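Local coordinates for uncharacterized protein (Bacteroides ovatus, PDB 3P02), which is of unknown function but joins an E-set, immunoglobulin-like region to a BT_3044-like C-terminal domain built mainly of antiparallel beta strands, at residues Y37-P42 and A147-I152; I176-T181 and Y289-G294; G198-D203 and Y279-N284; S252-A257 and L262-I267. One frame throughout, in Å; residues are numbered along the deposited sequence.

Interaction 1. Residues Y37-P42 and A147-I152; sequences YTYNLP and AVLRPI
Leu149 reaches across to the ring of Tyr39 with both of its methyl groups, and this is one of the two apolar meetings that join strand segments 37-42 and 147-152. Leu149 CD1 lies 3.8 Å from Tyr39 CD2, and Leu149 CD2 is equally close to Tyr39 CE2, at 3.8 Å. The two methyls therefore sit against the CD2-CE2 bond, approaching the ring obliquely. The first torsion of Leu149, with CG opposite its own carbonyl carbon (chi1 -51°), carries the isobutyl fork toward the tyrosine.

The contact lies between two sheets stacked face to face, as in the beta-sandwich expected of an E-set domain. Strand 36-45 belongs to one layer and strand 146-154 to the other. The segment axes pass 10.2 Å apart and run nearly antiparallel, at 159°, so side chains rather than backbones bridge the gap.

The second meeting is purely aliphatic. Leu41 turns CD2 toward Ala147 CB at 4.0 Å, and the same methyl sits more loosely beside Leu149 CD1, 4.4 Å away. Ala147, being short, leaves the inter-sheet distance at this end to be spanned mostly by Leu41.

No hydrogen bond passes between the segments. Backbone bonding stays within each layer: Tyr39 pairs with Ile109 and Leu41 with Leu107, whereas Ala147 pairs with Leu126. Phe15 packs against both Leu41 and Ala147, and Ile109 also touches Leu149 from the sheet that carries Tyr39.

Interaction 2. Residues I176-T181 and Y289-G294; sequences IKFSST and YNMKGG
Phe178 drives one edge of its ring into the face of Tyr289, a T-shaped aromatic pair with ring centroids 5.0 Å apart and planes at 81°. The leading atom is Phe178 CE2, poised over the centre of the tyrosine ring and 3.6 Å from Tyr289 CD1. On Phe178, CG sits between the backbone N and the carbonyl carbon (chi1 64°), which directs the ring at strand 287-302.

The neighbouring part of the phenylalanine rim meets selenomethionine Met291. Its CE lies near the ring plane, 3.7 Å from Phe178 CE1, and the selenium is 5.3 Å from the ring centroid, so this Met-aromatic contact is made at the edge. The bend of the Met291 chain at its last torsion brings the terminal methyl to that rim, while CG stands 4.1 Å from Phe178 CZ.

The short, weakly bonded strand 176-178 lies at one border of a large antiparallel sheet, with strand 166-170 between it and strand 287-302. Gly168 of strand 166-170 is paired with Lys177 and Phe178 together, a classic beta bulge. The two segments run almost at right angles, their axes crossing at 95°.

Lys177 contributes little beyond its CB, 4.4 Å from Tyr289 CE1, before its chain leads off. Phe276 touches both Phe178 and Met291, and Gln199 also packs on Phe178.

Interaction 3. Residues G198-D203 and Y279-N284; sequences GQRTED and YTSVPN. With EDO (1,2-ethanediol), chain D.
Arg200 extends from the loop 198-203 to the side-chain hydroxyls of Ser281 and Thr280, in a polar junction between two strand-connecting loops of the BT_3044-like region. It has the most surface buried here, and its guanidinium does the touching. NH2 lies 3.0 Å from Ser281 OG and 3.1 Å from Thr280 OG1. The threonine oxygen approaches at the edge of the guanidinium, near its plane, whereas the serine oxygen comes in obliquely.

A bend at the second torsion of Arg200 (57°) folds the chain back along its own loop. There NH1 donates to Gly198 O at 3.0 Å, close to the guanidinium plane, which helps fix the rotation of the group.

Ser281 and Thr280 are engaged by the same acids as the arginine. Asp278 forms a salt bridge with Arg200 NH1 and a hydrogen bond with Ser281 OG; Asp206 does likewise with Arg200 NH2 and Thr280 OG1. Tyr210 adds a cation-pi contact to Arg200 and a hydrogen bond to Thr280 OG1. Two carboxylates thus flank the one guanidinium, which probably stabilises its positive charge in a buried position.

A 1,2-ethanediol molecule, probably from the crystallisation liquor, lies next to the arginine: its O1 is hydrogen-bonded to Gly198 O, and its O2 donates to Gln199 OE1 at 2.6 Å.

Interaction 4. Residues S252-A257 and L262-I267; sequences SSEMDA and LKHTYI
His264 donates from NE2 to Asp256 OD1 in a short, nearly straight hydrogen bond, 2.6 Å long with an angle of 175° at the hydrogen. The oxygen lies in the imidazole plane and accepts the hydrogen bond through its anti lone pair, although the carboxylate itself is turned 56° from the ring. Beside this pair, Tyr266 OH donates to Glu254 OE2 at 2.7 Å, again on the anti side but somewhat out of the carboxylate plane. Ser253 OG and Thr265 OG1 share a hydrogen bond of 2.8 Å on the other face, where the selenium of selenomethionine Met255 also rests 3.8 Å from Lys263 CB.

These side chains are set in register by the antiparallel ladder of a beta hairpin. Ser252 with Tyr266 and Glu254 with His264 are hydrogen-bonded pairs, each with two backbone bonds; Ser253-Thr265 and Met255-Lys263 are the non-hydrogen-bonded pairs. Past the last bridge, Asp256 N still donates to Leu262 O at 2.7 Å. CG of Asp256 lies opposite the backbone N (chi1 -164°), which sends the carboxylate across to the histidine.

Farther out, Asp256 OD2 accepts from Lys259 N and is hydrogen-bonded to Thr258 OG1, within the connecting turn. His264 ND1 is hydrogen-bonded to Asp300 OD1 on strand 287-302. With an aspartate at each nitrogen, the rotation of the imidazole is fixed, and the two acids would be expected to favour its doubly protonated, positively charged form.

Interaction 1 lies in the N-terminal sandwich, its centre about 36 Å from that of interaction 2 and on the opposite side of the chain's centre; it touches interaction 3 through Arg150 NH1, 4.2 Å from Glu202 OE1. Interactions 2, 3 and 4 belong to the C-terminal region. Interactions 2 and 3 adjoin: Gln199 CG lies 3.5 Å from Phe178 CD1, and Met291 SE is 3.7 Å from Gly198 N. The bound ethanediol sits at this junction, about 4 Å from the Phe178 side chain, and may mark a pocket, though no active site is known. Interaction 4 is nested in the loops closed by both; neighbouring strands 262-278 and 287-302 link it to interaction 2, nearest atoms about 8 Å apart.

Interaction 1. Residues Y37-P42 and A147-I152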
loop_
_atom_site.group_PDB
_atom_site.type_symbol
_atom_site.label_atom_id
_atom_site.label_comp_id
_atom_site.label_asym_id
_atom_site.label_seq_id
_atom_site.Cartn_x
_atom_site.Cartn_y
_atom_site.Cartn_z
ATOM N N TYR A 37 -8.910 -1.990 -10.636
ATOM C CA TYR A 37 -9.530 -3.019 -9.822
ATOM C C TYR A 37 -10.905 -2.537 -9.360
ATOM O O TYR A 37 -11.036 -1.386 -8.915
ATOM C CB TYR A 37 -8.657 -3.363 -8.604
ATOM C CG TYR A 37 -9.232 -4.444 -7.714
ATOM C CD1 TYR A 37 -9.351 -5.758 -8.165
ATOM C CD2 TYR A 37 -9.615 -4.167 -6.407
ATOM C CE1 TYR A 37 -9.880 -6.760 -7.352
ATOM C CE2 TYR A 37 -10.144 -5.164 -5.580
ATOM C CZ TYR A 37 -10.261 -6.464 -6.055
ATOM O OH TYR A 37 -10.804 -7.456 -5.268
ATOM N N THR A 38 -11.907 -3.414 -9.427
ATOM C CA THR A 38 -13.234 -3.123 -8.874
ATOM C C THR A 38 -13.331 -3.815 -7.532
ATOM O O THR A 38 -13.234 -5.038 -7.461
ATOM C CB THR A 38 -14.369 -3.523 -9.794
ATOM O OG1 THR A 38 -14.247 -2.776 -10.995
ATOM C CG2 THR A 38 -15.752 -3.260 -9.149
ATOM N N TYR A 39 -13.501 -3.036 -6.480
ATOM C CA TYR A 39 -13.658 -3.554 -5.131
ATOM C C TYR A 39 -15.151 -3.593 -4.793
ATOM O O TYR A 39 -15.843 -2.580 -4.953
ATOM C CB TYR A 39 -12.905 -2.692 -4.136
ATOM C CG TYR A 39 -13.159 -3.093 -2.704
ATOM C CD1 TYR A 39 -12.541 -4.214 -2.151
ATOM C CD2 TYR A 39 -13.972 -2.323 -1.881
ATOM C CE1 TYR A 39 -12.762 -4.576 -0.819
ATOM C CE2 TYR A 39 -14.208 -2.682 -0.555
ATOM C CZ TYR A 39 -13.616 -3.817 -0.035
ATOM O OH TYR A 39 -13.849 -4.150 1.277
ATOM N N ASN A 40 -15.644 -4.744 -4.298
ATOM C CA ASN A 40 -17.070 -4.854 -3.953
ATOM C C ASN A 40 -17.242 -4.687 -2.473
ATOM O O ASN A 40 -16.847 -5.555 -1.705
ATOM C CB ASN A 40 -17.635 -6.204 -4.423
ATOM C CG ASN A 40 -17.559 -6.292 -5.906
ATOM O OD1 ASN A 40 -16.667 -6.947 -6.481
ATOM N ND2 ASN A 40 -18.354 -5.479 -6.541
ATOM N N LEU A 41 -17.756 -3.522 -2.063
ATOM C CA LEU A 41 -17.941 -3.192 -0.663
ATOM C C LEU A 41 -19.311 -3.743 -0.188
ATOM O O LEU A 41 -20.334 -3.265 -0.675
ATOM C CB LEU A 41 -17.855 -1.658 -0.521
ATOM C CG LEU A 41 -18.097 -1.062 0.864
ATOM C CD1 LEU A 41 -17.213 -1.697 1.929
ATOM C CD2 LEU A 41 -17.841 0.436 0.843
ATOM N N PRO A 42 -19.341 -4.722 0.760
ATOM C CA PRO A 42 -20.627 -5.304 1.187
ATOM C C PRO A 42 -21.483 -4.324 1.966
ATOM O O PRO A 42 -20.980 -3.620 2.855
ATOM C CB PRO A 42 -20.225 -6.502 2.072
ATOM C CG PRO A 42 -18.808 -6.826 1.674
ATOM C CD PRO A 42 -18.204 -5.447 1.361
ATOM N N ALA A 147 -17.369 3.447 5.865
ATOM C CA ALA A 147 -16.211 2.596 5.580
ATOM C C ALA A 147 -15.072 3.473 5.050
ATOM O O ALA A 147 -15.329 4.460 4.335
ATOM C CB ALA A 147 -16.588 1.548 4.529
ATOM N N VAL A 148 -13.829 3.168 5.432
ATOM C CA VAL A 148 -12.691 3.933 4.925
ATOM C C VAL A 148 -11.805 2.957 4.173
ATOM O O VAL A 148 -11.281 2.022 4.789
ATOM C CB VAL A 148 -11.911 4.682 6.016
ATOM C CG1 VAL A 148 -10.758 5.468 5.373
ATOM C CG2 VAL A 148 -12.831 5.612 6.791
ATOM N N LEU A 149 -11.630 3.164 2.861
ATOM C CA LEU A 149 -10.866 2.232 2.042
ATOM C C LEU A 149 -9.508 2.793 1.705
ATOM O O LEU A 149 -9.422 3.934 1.241
ATOM C CB LEU A 149 -11.616 1.907 0.744
ATOM C CG LEU A 149 -13.081 1.472 0.899
ATOM C CD1 LEU A 149 -13.678 1.239 -0.484
ATOM C CD2 LEU A 149 -13.177 0.165 1.737
ATOM N N ARG A 150 -8.457 1.983 1.923
ATOM C CA ARG A 150 -7.075 2.367 1.637
ATOM C C ARG A 150 -6.543 1.546 0.469
ATOM O O ARG A 150 -6.329 0.345 0.661
ATOM C CB ARG A 150 -6.195 2.131 2.877
ATOM C CG ARG A 150 -5.061 3.131 2.979
ATOM C CD ARG A 150 -3.768 2.521 3.433
ATOM N NE ARG A 150 -2.661 3.003 2.610
ATOM C CZ ARG A 150 -1.381 2.869 2.921
ATOM N NH1 ARG A 150 -1.025 2.277 4.056
ATOM N NH2 ARG A 150 -0.447 3.324 2.105
ATOM N N PRO A 151 -6.292 2.129 -0.739
ATOM C CA PRO A 151 -5.715 1.297 -1.806
ATOM C C PRO A 151 -4.249 0.956 -1.511
ATOM O O PRO A 151 -3.457 1.827 -1.101
ATOM C CB PRO A 151 -5.829 2.156 -3.070
ATOM C CG PRO A 151 -5.937 3.583 -2.572
ATOM C CD PRO A 151 -6.500 3.535 -1.173
ATOM N N ILE A 152 -3.896 -0.329 -1.707
ATOM C CA ILE A 152 -2.535 -0.850 -1.539
ATOM C C ILE A 152 -2.080 -1.322 -2.907
ATOM O O ILE A 152 -2.584 -2.343 -3.366
ATOM C CB ILE A 152 -2.491 -2.004 -0.485
ATOM C CG1 ILE A 152 -3.059 -1.558 0.880
ATOM C CG2 ILE A 152 -1.076 -2.610 -0.329
ATOM C CD1 ILE A 152 -2.316 -0.322 1.524
#

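Interaction 2. Residues I176-T181 and Y289-G294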
loop_
_atom_site.group_PDB
_atom_site.type_symbol
_atom_site.label_atom_id
_atom_site.label_comp_id
_atom_site.label_asym_id
_atom_site.label_seq_id
_atom_site.Cartn_x
_atom_site.Cartn_y
_atom_site.Cartn_z
ATOM N N ILE A 176 29.468 -0.498 10.269
ATOM C CA ILE A 176 27.999 -0.451 10.148
ATOM C C ILE A 176 27.418 0.631 11.066
ATOM O O ILE A 176 27.734 0.695 12.268
ATOM C CB ILE A 176 27.333 -1.834 10.385
ATOM C CG1 ILE A 176 27.971 -2.897 9.448
ATOM C CG2 ILE A 176 25.805 -1.764 10.143
ATOM C CD1 ILE A 176 27.598 -4.368 9.778
ATOM N N LYS A 177 26.615 1.521 10.455
ATOM C CA LYS A 177 25.965 2.649 11.131
ATOM C C LYS A 177 24.474 2.419 11.256
ATOM O O LYS A 177 23.862 2.843 12.241
ATOM C CB LYS A 177 26.253 3.974 10.402
ATOM C CG LYS A 177 27.749 4.331 10.429
ATOM C CD LYS A 177 28.240 4.623 11.845
ATOM C CE LYS A 177 29.753 4.608 11.902
ATOM N NZ LYS A 177 30.218 4.745 13.318
ATOM N N PHE A 178 23.873 1.762 10.263
ATOM C CA PHE A 178 22.448 1.482 10.331
ATOM C C PHE A 178 22.054 0.381 9.349
ATOM O O PHE A 178 22.730 0.175 8.336
ATOM C CB PHE A 178 21.606 2.755 10.045
ATOM C CG PHE A 178 21.768 3.315 8.649
ATOM C CD1 PHE A 178 20.951 2.879 7.603
ATOM C CD2 PHE A 178 22.701 4.317 8.390
ATOM C CE1 PHE A 178 21.092 3.409 6.315
ATOM C CE2 PHE A 178 22.851 4.838 7.103
ATOM C CZ PHE A 178 22.033 4.397 6.077
ATOM N N SER A 179 20.903 -0.252 9.614
ATOM C CA SER A 179 20.241 -1.184 8.696
ATOM C C SER A 179 18.812 -1.353 9.190
ATOM O O SER A 179 18.520 -1.053 10.358
ATOM C CB SER A 179 20.951 -2.534 8.547
ATOM O OG SER A 179 20.865 -3.289 9.748
ATOM N N SER A 180 17.945 -1.874 8.322
ATOM C CA SER A 180 16.541 -2.103 8.672
ATOM C C SER A 180 16.176 -3.524 8.363
ATOM O O SER A 180 16.495 -3.995 7.262
ATOM C CB SER A 180 15.648 -1.151 7.882
ATOM O OG SER A 180 16.000 0.203 8.141
ATOM N N THR A 181 15.470 -4.204 9.281
ATOM C CA THR A 181 15.093 -5.602 9.047
ATOM C C THR A 181 14.148 -5.715 7.868
ATOM O O THR A 181 14.232 -6.712 7.121
ATOM C CB THR A 181 14.473 -6.270 10.288
ATOM O OG1 THR A 181 13.269 -5.601 10.643
ATOM C CG2 THR A 181 15.414 -6.327 11.460
ATOM N N TYR A 289 26.647 9.267 3.804
ATOM C CA TYR A 289 26.471 7.848 3.988
ATOM C C TYR A 289 26.655 7.043 2.705
ATOM O O TYR A 289 26.777 7.589 1.614
ATOM C CB TYR A 289 25.035 7.595 4.479
ATOM C CG TYR A 289 24.753 7.974 5.917
ATOM C CD1 TYR A 289 25.458 7.379 6.963
ATOM C CD2 TYR A 289 23.654 8.763 6.243
ATOM C CE1 TYR A 289 25.122 7.616 8.298
ATOM C CE2 TYR A 289 23.319 9.030 7.577
ATOM C CZ TYR A 289 24.027 8.415 8.601
ATOM O OH TYR A 289 23.751 8.721 9.920
ATOM N N ASN A 290 26.567 5.732 2.863
ATOM C CA ASN A 290 26.603 4.759 1.779
ATOM C C ASN A 290 25.714 3.588 2.148
ATOM O O ASN A 290 25.672 3.203 3.320
ATOM C CB ASN A 290 28.046 4.267 1.541
ATOM C CG ASN A 290 28.112 3.128 0.521
ATOM O OD1 ASN A 290 27.961 1.939 0.855
ATOM N ND2 ASN A 290 28.409 3.455 -0.727
HETATM N N MSE A 291 25.010 3.032 1.175
HETATM C CA MSE A 291 24.254 1.787 1.393
HETATM C C MSE A 291 24.794 0.769 0.420
HETATM O O MSE A 291 24.880 1.069 -0.768
HETATM C CB MSE A 291 22.736 1.988 1.207
HETATM C CG MSE A 291 22.214 3.005 2.231
HETATM SE SE MSE A 291 20.310 3.000 2.353
HETATM C CE MSE A 291 20.066 1.449 3.391
ATOM N N LYS A 292 25.187 -0.400 0.921
ATOM C CA LYS A 292 25.765 -1.446 0.063
ATOM C C LYS A 292 25.246 -2.806 0.425
ATOM O O LYS A 292 25.204 -3.182 1.597
ATOM C CB LYS A 292 27.311 -1.434 0.198
ATOM C CG LYS A 292 28.042 -2.468 -0.671
ATOM C CD LYS A 292 29.564 -2.270 -0.611
ATOM C CE LYS A 292 30.303 -3.253 -1.515
ATOM N NZ LYS A 292 29.998 -3.046 -2.981
ATOM N N GLY A 293 24.960 -3.590 -0.581
ATOM C CA GLY A 293 24.502 -4.949 -0.310
ATOM C C GLY A 293 23.372 -5.352 -1.221
ATOM O O GLY A 293 23.403 -5.078 -2.423
ATOM N N GLY A 294 22.384 -6.003 -0.635
ATOM C CA GLY A 294 21.253 -6.482 -1.391
ATOM C C GLY A 294 19.983 -6.557 -0.589
ATOM O O GLY A 294 19.940 -6.180 0.592
#

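Interaction 3. Residues G198-D203 and Y279-N284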
loop_
_atom_site.group_PDB
_atom_site.type_symbol
_atom_site.label_atom_id
_atom_site.label_comp_id
_atom_site.label_asym_id
_atom_site.label_seq_id
_atom_site.Cartn_x
_atom_site.Cartn_y
_atom_site.Cartn_z
ATOM N N GLY A 198 18.535 5.795 4.010
ATOM C CA GLY A 198 18.735 6.351 5.351
ATOM C C GLY A 198 17.718 6.041 6.426
ATOM O O GLY A 198 17.421 6.903 7.271
ATOM N N GLN A 199 17.202 4.806 6.410
ATOM C CA GLN A 199 16.242 4.264 7.384
ATOM C C GLN A 199 14.864 4.932 7.317
ATOM O O GLN A 199 14.013 4.661 8.168
ATOM C CB GLN A 199 16.792 4.313 8.820
ATOM C CG GLN A 199 17.796 3.230 9.085
ATOM C CD GLN A 199 18.038 3.044 10.554
ATOM O OE1 GLN A 199 18.363 3.991 11.265
ATOM N NE2 GLN A 199 17.922 1.807 11.019
ATOM N N ARG A 200 14.608 5.734 6.273
ATOM C CA ARG A 200 13.295 6.363 6.140
ATOM C C ARG A 200 12.225 5.299 5.833
ATOM O O ARG A 200 12.494 4.229 5.264
ATOM C CB ARG A 200 13.301 7.468 5.054
ATOM C CG ARG A 200 13.622 8.887 5.568
ATOM C CD ARG A 200 14.968 8.966 6.289
ATOM N NE ARG A 200 15.299 10.341 6.626
ATOM C CZ ARG A 200 16.509 10.746 7.003
ATOM N NH1 ARG A 200 17.494 9.865 7.172
ATOM N NH2 ARG A 200 16.736 12.026 7.254
ATOM N N THR A 201 10.990 5.592 6.241
ATOM C CA THR A 201 9.837 4.723 6.005
ATOM C C THR A 201 8.655 5.630 5.707
ATOM O O THR A 201 8.775 6.859 5.818
ATOM C CB THR A 201 9.517 3.826 7.249
ATOM O OG1 THR A 201 8.973 4.681 8.263
ATOM C CG2 THR A 201 10.744 3.052 7.816
ATOM N N GLU A 202 7.474 5.026 5.514
ATOM C CA GLU A 202 6.210 5.735 5.357
ATOM C C GLU A 202 5.936 6.689 6.560
ATOM O O GLU A 202 5.175 7.639 6.407
ATOM C CB GLU A 202 5.076 4.699 5.211
ATOM C CG GLU A 202 4.895 3.803 6.435
ATOM C CD GLU A 202 3.697 2.869 6.400
ATOM O OE1 GLU A 202 2.696 3.188 5.716
ATOM O OE2 GLU A 202 3.757 1.816 7.072
ATOM N N ASP A 203 6.563 6.451 7.738
ATOM C CA ASP A 203 6.320 7.250 8.939
ATOM C C ASP A 203 7.240 8.439 9.091
ATOM O O ASP A 203 7.110 9.171 10.077
ATOM C CB ASP A 203 6.445 6.385 10.203
ATOM C CG ASP A 203 5.416 5.274 10.333
ATOM O OD1 ASP A 203 4.327 5.391 9.719
ATOM O OD2 ASP A 203 5.759 4.229 10.905
ATOM N N TYR A 279 20.752 15.162 4.788
ATOM C CA TYR A 279 20.919 16.590 5.058
ATOM C C TYR A 279 19.778 17.131 5.937
ATOM O O TYR A 279 19.605 18.346 6.035
ATOM C CB TYR A 279 21.017 17.360 3.706
ATOM C CG TYR A 279 19.770 17.253 2.848
ATOM C CD1 TYR A 279 19.553 16.145 2.029
ATOM C CD2 TYR A 279 18.817 18.276 2.832
ATOM C CE1 TYR A 279 18.391 16.025 1.272
ATOM C CE2 TYR A 279 17.677 18.188 2.042
ATOM C CZ TYR A 279 17.471 17.063 1.255
ATOM O OH TYR A 279 16.331 16.954 0.486
ATOM N N THR A 280 18.969 16.228 6.567
ATOM C CA THR A 280 17.815 16.704 7.339
ATOM C C THR A 280 17.734 16.141 8.762
ATOM O O THR A 280 17.027 16.750 9.569
ATOM C CB THR A 280 16.496 16.376 6.585
ATOM O OG1 THR A 280 16.460 14.976 6.294
ATOM C CG2 THR A 280 16.353 17.157 5.265
ATOM N N SER A 281 18.398 15.006 9.081
ATOM C CA SER A 281 18.309 14.423 10.448
ATOM C C SER A 281 18.950 15.281 11.512
ATOM O O SER A 281 18.441 15.347 12.643
ATOM C CB SER A 281 19.014 13.070 10.514
ATOM O OG SER A 281 18.285 12.097 9.803
ATOM N N VAL A 282 20.144 15.816 11.196
ATOM C CA VAL A 282 20.936 16.537 12.169
ATOM C C VAL A 282 20.811 18.013 11.889
ATOM O O VAL A 282 21.166 18.459 10.796
ATOM C CB VAL A 282 22.432 16.093 12.215
ATOM C CG1 VAL A 282 23.218 16.880 13.266
ATOM C CG2 VAL A 282 22.567 14.594 12.463
ATOM N N PRO A 283 20.354 18.797 12.887
ATOM C CA PRO A 283 20.239 20.245 12.671
ATOM C C PRO A 283 21.497 20.861 12.080
ATOM O O PRO A 283 22.609 20.660 12.596
ATOM C CB PRO A 283 19.999 20.791 14.084
ATOM C CG PRO A 283 19.302 19.674 14.793
ATOM C CD PRO A 283 19.880 18.408 14.238
ATOM N N ASN A 284 21.300 21.592 10.957
ATOM C CA ASN A 284 22.305 22.396 10.256
ATOM C C ASN A 284 23.539 21.576 9.897
ATOM O O ASN A 284 24.648 22.095 9.857
ATOM C CB ASN A 284 22.689 23.645 11.116
ATOM C CG ASN A 284 21.548 24.615 11.319
ATOM O OD1 ASN A 284 20.608 24.696 10.519
ATOM N ND2 ASN A 284 21.577 25.337 12.424
HETATM C C1 EDO D . 19.480 7.911 9.750
HETATM O O1 EDO D . 18.072 7.700 9.597
HETATM C C2 EDO D . 20.221 6.579 9.743
HETATM O O2 EDO D . 20.101 5.949 11.025
#

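Interaction 4. Residues S252-A257 and L262-I267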
loop_
_atom_site.group_PDB
_atom_site.type_symbol
_atom_site.label_atom_id
_atom_site.label_comp_id
_atom_site.label_asym_id
_atom_site.label_seq_id
_atom_site.Cartn_x
_atom_site.Cartn_y
_atom_site.Cartn_z
ATOM N N SER A 252 12.952 -16.681 -8.836
ATOM C CA SER A 252 12.735 -18.134 -8.904
ATOM C C SER A 252 11.536 -18.502 -8.071
ATOM O O SER A 252 11.146 -17.757 -7.168
ATOM C CB SER A 252 13.954 -18.907 -8.397
ATOM O OG SER A 252 14.293 -18.474 -7.090
ATOM N N SER A 253 10.936 -19.633 -8.390
ATOM C CA SER A 253 9.783 -20.140 -7.660
ATOM C C SER A 253 9.899 -21.615 -7.553
ATOM O O SER A 253 10.527 -22.250 -8.411
ATOM C CB SER A 253 8.473 -19.800 -8.378
ATOM O OG SER A 253 8.171 -18.416 -8.330
ATOM N N GLU A 254 9.286 -22.171 -6.519
ATOM C CA GLU A 254 9.173 -23.613 -6.333
ATOM C C GLU A 254 7.920 -23.880 -5.528
ATOM O O GLU A 254 7.515 -23.060 -4.704
ATOM C CB GLU A 254 10.405 -24.213 -5.643
ATOM C CG GLU A 254 10.519 -23.847 -4.171
ATOM C CD GLU A 254 11.847 -24.145 -3.508
ATOM O OE1 GLU A 254 12.622 -24.959 -4.056
ATOM O OE2 GLU A 254 12.114 -23.558 -2.436
HETATM N N MSE A 255 7.316 -25.027 -5.741
HETATM C CA MSE A 255 6.155 -25.409 -4.951
HETATM C C MSE A 255 6.636 -25.997 -3.637
HETATM O O MSE A 255 7.680 -26.662 -3.613
HETATM C CB MSE A 255 5.285 -26.425 -5.722
HETATM C CG MSE A 255 4.816 -25.894 -7.076
HETATM SE SE MSE A 255 3.843 -24.205 -6.926
HETATM C CE MSE A 255 2.352 -24.858 -5.856
ATOM N N ASP A 256 5.896 -25.781 -2.556
ATOM C CA ASP A 256 6.243 -26.367 -1.263
ATOM C C ASP A 256 6.217 -27.900 -1.351
ATOM O O ASP A 256 5.403 -28.477 -2.077
ATOM C CB ASP A 256 5.287 -25.881 -0.183
ATOM C CG ASP A 256 5.775 -26.121 1.225
ATOM O OD1 ASP A 256 6.615 -25.341 1.694
ATOM O OD2 ASP A 256 5.275 -27.060 1.870
ATOM N N ALA A 257 7.155 -28.539 -0.642
ATOM C CA ALA A 257 7.335 -29.985 -0.630
ATOM C C ALA A 257 6.136 -30.714 -0.033
ATOM O O ALA A 257 5.825 -31.825 -0.476
ATOM C CB ALA A 257 8.596 -30.328 0.159
ATOM N N LEU A 262 0.980 -24.536 -2.240
ATOM C CA LEU A 262 1.711 -23.356 -1.819
ATOM C C LEU A 262 2.967 -23.112 -2.657
ATOM O O LEU A 262 3.873 -23.956 -2.718
ATOM C CB LEU A 262 2.076 -23.500 -0.326
ATOM C CG LEU A 262 2.628 -22.237 0.352
ATOM C CD1 LEU A 262 1.550 -21.178 0.521
ATOM C CD2 LEU A 262 3.240 -22.593 1.702
ATOM N N LYS A 263 3.017 -21.939 -3.279
ATOM C CA LYS A 263 4.167 -21.538 -4.078
ATOM C C LYS A 263 5.095 -20.637 -3.272
ATOM O O LYS A 263 4.627 -19.706 -2.622
ATOM C CB LYS A 263 3.683 -20.793 -5.338
ATOM C CG LYS A 263 4.833 -20.346 -6.269
ATOM C CD LYS A 263 4.341 -20.109 -7.699
ATOM C CE LYS A 263 3.654 -18.791 -7.871
ATOM N NZ LYS A 263 3.276 -18.527 -9.286
ATOM N N HIS A 264 6.402 -20.902 -3.329
ATOM C CA HIS A 264 7.403 -20.004 -2.762
ATOM C C HIS A 264 8.002 -19.246 -3.914
ATOM O O HIS A 264 8.467 -19.878 -4.871
ATOM C CB HIS A 264 8.485 -20.769 -2.001
ATOM C CG HIS A 264 7.953 -21.551 -0.850
ATOM N ND1 HIS A 264 7.491 -20.931 0.288
ATOM C CD2 HIS A 264 7.816 -22.882 -0.712
ATOM C CE1 HIS A 264 7.094 -21.907 1.086
ATOM N NE2 HIS A 264 7.268 -23.094 0.523
ATOM N N THR A 265 7.912 -17.909 -3.883
ATOM C CA THR A 265 8.495 -17.060 -4.918
ATOM C C THR A 265 9.590 -16.216 -4.290
ATOM O O THR A 265 9.339 -15.495 -3.310
ATOM C CB THR A 265 7.434 -16.214 -5.618
ATOM O OG1 THR A 265 6.594 -17.111 -6.354
ATOM C CG2 THR A 265 8.054 -15.187 -6.578
ATOM N N TYR A 266 10.799 -16.279 -4.875
ATOM C CA TYR A 266 11.958 -15.543 -4.350
ATOM C C TYR A 266 12.446 -14.513 -5.325
ATOM O O TYR A 266 12.553 -14.792 -6.523
ATOM C CB TYR A 266 13.121 -16.529 -4.047
ATOM C CG TYR A 266 12.701 -17.770 -3.296
ATOM C CD1 TYR A 266 12.435 -17.727 -1.927
ATOM C CD2 TYR A 266 12.575 -18.995 -3.948
ATOM C CE1 TYR A 266 12.044 -18.874 -1.229
ATOM C CE2 TYR A 266 12.206 -20.148 -3.258
ATOM C CZ TYR A 266 11.957 -20.087 -1.897
ATOM O OH TYR A 266 11.577 -21.228 -1.237
ATOM N N ILE A 267 12.705 -13.294 -4.826
ATOM C CA ILE A 267 13.336 -12.244 -5.616
ATOM C C ILE A 267 14.540 -11.831 -4.824
ATOM O O ILE A 267 14.403 -11.473 -3.648
ATOM C CB ILE A 267 12.426 -11.051 -5.975
ATOM C CG1 ILE A 267 11.189 -11.550 -6.736
ATOM C CG2 ILE A 267 13.206 -10.026 -6.855
ATOM C CD1 ILE A 267 10.113 -10.468 -6.921
HETATM O O HOH W 1 15.736 -15.801 -6.810
#